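Local coordinates for flagellar hook-associated protein (PDB 4UT1), which probably serves as a structural component of the bacterial flagellum, forming the junction at the hook where the filament joins, at residues A305-S316 / F360-D370. Residues are numbered along the deposited sequence; the frame is centred on the assembly and turned at random.
Sequences AQLGALAVSFAS and FVDGTQPTTSD
The 360-370 loop runs back along the helix, Thr-368 beside Gln-306 at one end and Thr-364 beside Ser-313 at the other, their CA atoms 4.8 and 4.3 Å apart. A direct hydrogen bond comes from Ser-313, whose OG, swung anti to its own N (chi1 -177°), donates to Thr-364 O at 2.7 Å. The donor sits 32° out of the carbonyl plane; this hydroxyl also pairs with Thr-585. Next to it Pro-366 is wedged into the helix surface: its CG rests 3.4 Å from Ala-309 O, its CD meets Ser-313 CB and its CB meets Val-312 CG1. That same proline CB lies over one face of the Phe-360 ring, near the rim. The contact joins the long helix 287-322 of the FlgK helical domain to the D2-like beta domain, through the loop linking strands 356-360 and 371-375. At the loop's turn, Asp-362 forms an Asx turn, its OD1 accepting from both N and OG1 of Thr-364 on one face of the carboxylate. Ser-316 OG lies 3.1 Å from Gly-363 O. Toward the other end, Ala-309 CB sits 3.3 Å from Thr-367 O, while a water bridges Gln-306 NE2 and Thr-368 O.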
loop_
_atom_site.group_PDB
_atom_site.type_symbol
_atom_site.label_atom_id
_atom_site.label_comp_id
_atom_site.label_asym_id
_atom_site.label_seq_id
_atom_site.Cartn_x
_atom_site.Cartn_y
_atom_site.Cartn_z
ATOM N N ALA A 305 -1.365 -1.922 -4.724
ATOM C CA ALA A 305 -0.738 -1.859 -3.407
ATOM C C ALA A 305 -0.229 -0.447 -3.132
ATOM O O ALA A 305 -0.298 0.054 -2.000
ATOM C CB ALA A 305 0.411 -2.868 -3.298
ATOM N N GLN A 306 0.324 0.180 -4.162
ATOM C CA GLN A 306 0.824 1.551 -4.030
ATOM C C GLN A 306 -0.294 2.563 -3.822
ATOM O O GLN A 306 -0.184 3.457 -2.974
ATOM C CB GLN A 306 1.651 1.921 -5.264
ATOM C CG GLN A 306 2.934 1.093 -5.387
ATOM C CD GLN A 306 3.515 1.107 -6.790
ATOM O OE1 GLN A 306 3.231 2.006 -7.591
ATOM N NE2 GLN A 306 4.320 0.103 -7.103
ATOM N N LEU A 307 -1.362 2.453 -4.599
ATOM C CA LEU A 307 -2.454 3.398 -4.472
ATOM C C LEU A 307 -3.180 3.144 -3.157
ATOM O O LEU A 307 -3.603 4.071 -2.496
ATOM C CB LEU A 307 -3.418 3.301 -5.651
ATOM C CG LEU A 307 -4.587 4.289 -5.605
ATOM C CD1 LEU A 307 -4.097 5.740 -5.586
ATOM C CD2 LEU A 307 -5.529 4.053 -6.771
ATOM N N GLY A 308 -3.303 1.880 -2.772
ATOM C CA GLY A 308 -3.872 1.545 -1.477
ATOM C C GLY A 308 -3.070 2.137 -0.334
ATOM O O GLY A 308 -3.625 2.585 0.686
ATOM N N ALA A 309 -1.754 2.156 -0.508
ATOM C CA ALA A 309 -0.870 2.706 0.516
ATOM C C ALA A 309 -1.125 4.197 0.713
ATOM O O ALA A 309 -1.082 4.686 1.842
ATOM C CB ALA A 309 0.603 2.457 0.153
ATOM N N LEU A 310 -1.403 4.917 -0.377
ATOM C CA LEU A 310 -1.738 6.336 -0.256
ATOM C C LEU A 310 -3.007 6.548 0.569
ATOM O O LEU A 310 -3.048 7.422 1.440
ATOM C CB LEU A 310 -1.906 6.982 -1.630
ATOM C CG LEU A 310 -0.692 6.930 -2.556
ATOM C CD1 LEU A 310 -0.935 7.828 -3.767
ATOM C CD2 LEU A 310 0.591 7.313 -1.815
ATOM N N ALA A 311 -4.042 5.758 0.281
ATOM C CA ALA A 311 -5.295 5.816 1.038
ATOM C C ALA A 311 -5.061 5.607 2.540
ATOM O O ALA A 311 -5.595 6.355 3.373
ATOM C CB ALA A 311 -6.290 4.779 0.504
ATOM N N VAL A 312 -4.261 4.601 2.882
ATOM C CA VAL A 312 -3.991 4.290 4.269
ATOM C C VAL A 312 -3.237 5.443 4.924
ATOM O O VAL A 312 -3.598 5.884 5.993
ATOM C CB VAL A 312 -3.183 2.990 4.434
ATOM C CG1 VAL A 312 -2.701 2.840 5.880
ATOM C CG2 VAL A 312 -4.012 1.784 4.019
ATOM N N SER A 313 -2.190 5.924 4.271
ATOM C CA SER A 313 -1.405 6.995 4.852
ATOM C C SER A 313 -2.256 8.252 5.021
ATOM O O SER A 313 -2.168 8.919 6.037
ATOM C CB SER A 313 -0.177 7.304 3.996
ATOM O OG SER A 313 0.607 8.302 4.625
ATOM N N PHE A 314 -3.068 8.576 4.014
ATOM C CA PHE A 314 -3.952 9.736 4.095
ATOM C C PHE A 314 -4.914 9.627 5.284
ATOM O O PHE A 314 -4.993 10.524 6.111
ATOM C CB PHE A 314 -4.746 9.905 2.783
ATOM C CG PHE A 314 -5.903 10.870 2.889
ATOM C CD1 PHE A 314 -7.156 10.432 3.304
ATOM C CD2 PHE A 314 -5.741 12.216 2.575
ATOM C CE1 PHE A 314 -8.218 11.312 3.400
ATOM C CE2 PHE A 314 -6.809 13.102 2.663
ATOM C CZ PHE A 314 -8.044 12.653 3.083
ATOM N N ALA A 315 -5.652 8.525 5.352
ATOM C CA ALA A 315 -6.597 8.306 6.440
ATOM C C ALA A 315 -5.907 8.355 7.806
ATOM O O ALA A 315 -6.396 9.004 8.726
ATOM C CB ALA A 315 -7.321 6.974 6.253
ATOM N N SER A 316 -4.764 7.688 7.924
ATOM C CA SER A 316 -4.066 7.613 9.192
ATOM C C SER A 316 -3.606 8.998 9.651
ATOM O O SER A 316 -3.771 9.359 10.808
ATOM C CB SER A 316 -2.870 6.666 9.095
ATOM O OG SER A 316 -3.305 5.322 8.946
ATOM N N PHE A 360 -0.006 -2.226 10.938
ATOM C CA PHE A 360 1.112 -1.348 10.644
ATOM C C PHE A 360 1.800 -0.921 11.931
ATOM O O PHE A 360 1.149 -0.645 12.943
ATOM C CB PHE A 360 0.655 -0.114 9.853
ATOM C CG PHE A 360 0.093 -0.453 8.501
ATOM C CD1 PHE A 360 0.931 -0.880 7.473
ATOM C CD2 PHE A 360 -1.263 -0.381 8.267
ATOM C CE1 PHE A 360 0.414 -1.218 6.220
ATOM C CE2 PHE A 360 -1.789 -0.736 7.023
ATOM C CZ PHE A 360 -0.947 -1.137 6.003
ATOM N N VAL A 361 3.122 -0.886 11.884
ATOM C CA VAL A 361 3.898 -0.251 12.940
ATOM C C VAL A 361 3.466 1.211 13.041
ATOM O O VAL A 361 3.244 1.747 14.129
ATOM C CB VAL A 361 5.400 -0.346 12.657
ATOM C CG1 VAL A 361 6.181 0.467 13.678
ATOM C CG2 VAL A 361 5.841 -1.813 12.658
ATOM N N ASP A 362 3.325 1.841 11.881
ATOM C CA ASP A 362 2.909 3.235 11.781
ATOM C C ASP A 362 1.990 3.357 10.580
ATOM O O ASP A 362 2.476 3.358 9.461
ATOM C CB ASP A 362 4.124 4.155 11.611
ATOM C CG ASP A 362 3.760 5.627 11.583
ATOM O OD1 ASP A 362 2.559 5.966 11.490
ATOM O OD2 ASP A 362 4.693 6.458 11.651
ATOM N N GLY A 363 0.685 3.496 10.818
ATOM C CA GLY A 363 -0.283 3.641 9.736
ATOM C C GLY A 363 -0.039 4.829 8.824
ATOM O O GLY A 363 -0.539 4.872 7.697
ATOM N N THR A 364 0.691 5.837 9.296
ATOM C CA THR A 364 0.948 6.988 8.429
ATOM C C THR A 364 2.084 6.672 7.468
ATOM O O THR A 364 2.271 7.364 6.468
ATOM C CB THR A 364 1.308 8.274 9.218
ATOM O OG1 THR A 364 2.555 8.086 9.887
ATOM C CG2 THR A 364 0.210 8.628 10.226
ATOM N N GLN A 365 2.853 5.634 7.785
ATOM C CA GLN A 365 3.896 5.161 6.874
ATOM C C GLN A 365 3.705 3.681 6.572
ATOM O O GLN A 365 4.463 2.832 7.042
ATOM C CB GLN A 365 5.287 5.409 7.466
ATOM C CG GLN A 365 5.528 6.860 7.856
ATOM C CD GLN A 365 6.853 7.052 8.562
ATOM O OE1 GLN A 365 7.876 7.309 7.928
ATOM N NE2 GLN A 365 6.845 6.905 9.880
ATOM N N PRO A 366 2.687 3.361 5.769
ATOM C CA PRO A 366 2.380 1.964 5.454
ATOM C C PRO A 366 3.362 1.381 4.452
ATOM O O PRO A 366 4.126 2.109 3.815
ATOM C CB PRO A 366 0.971 2.051 4.848
ATOM C CG PRO A 366 0.947 3.387 4.219
ATOM C CD PRO A 366 1.777 4.298 5.086
ATOM N N THR A 367 3.336 0.062 4.321
ATOM C CA THR A 367 4.062 -0.618 3.266
ATOM C C THR A 367 3.393 -0.322 1.935
ATOM O O THR A 367 2.255 0.152 1.914
ATOM C CB THR A 367 4.090 -2.133 3.498
ATOM O OG1 THR A 367 2.751 -2.588 3.726
ATOM C CG2 THR A 367 4.940 -2.448 4.732
ATOM N N THR A 368 4.093 -0.608 0.837
ATOM C CA THR A 368 3.586 -0.294 -0.497
ATOM C C THR A 368 3.571 -1.485 -1.452
ATOM O O THR A 368 3.236 -1.315 -2.633
ATOM C CB THR A 368 4.413 0.808 -1.169
ATOM O OG1 THR A 368 5.784 0.401 -1.236
ATOM C CG2 THR A 368 4.309 2.121 -0.381
ATOM N N SER A 369 3.955 -2.664 -0.962
ATOM C CA SER A 369 3.964 -3.883 -1.796
ATOM C C SER A 369 3.087 -5.014 -1.242
ATOM O O SER A 369 2.265 -4.800 -0.345
ATOM C CB SER A 369 5.405 -4.403 -1.973
ATOM O OG SER A 369 5.448 -5.395 -3.007
ATOM N N ASP A 370 3.246 -6.215 -1.808
ATOM C CA ASP A 370 2.556 -7.422 -1.343
ATOM C C ASP A 370 3.609 -8.385 -0.819
ATOM O O ASP A 370 4.715 -8.441 -1.359
ATOM C CB ASP A 370 1.776 -8.157 -2.448
ATOM C CG ASP A 370 0.664 -7.330 -3.086
ATOM O OD1 ASP A 370 0.081 -6.443 -2.429
ATOM O OD2 ASP A 370 0.362 -7.616 -4.274
HETATM O O HOH W 1 4.424 -1.992 -5.006
#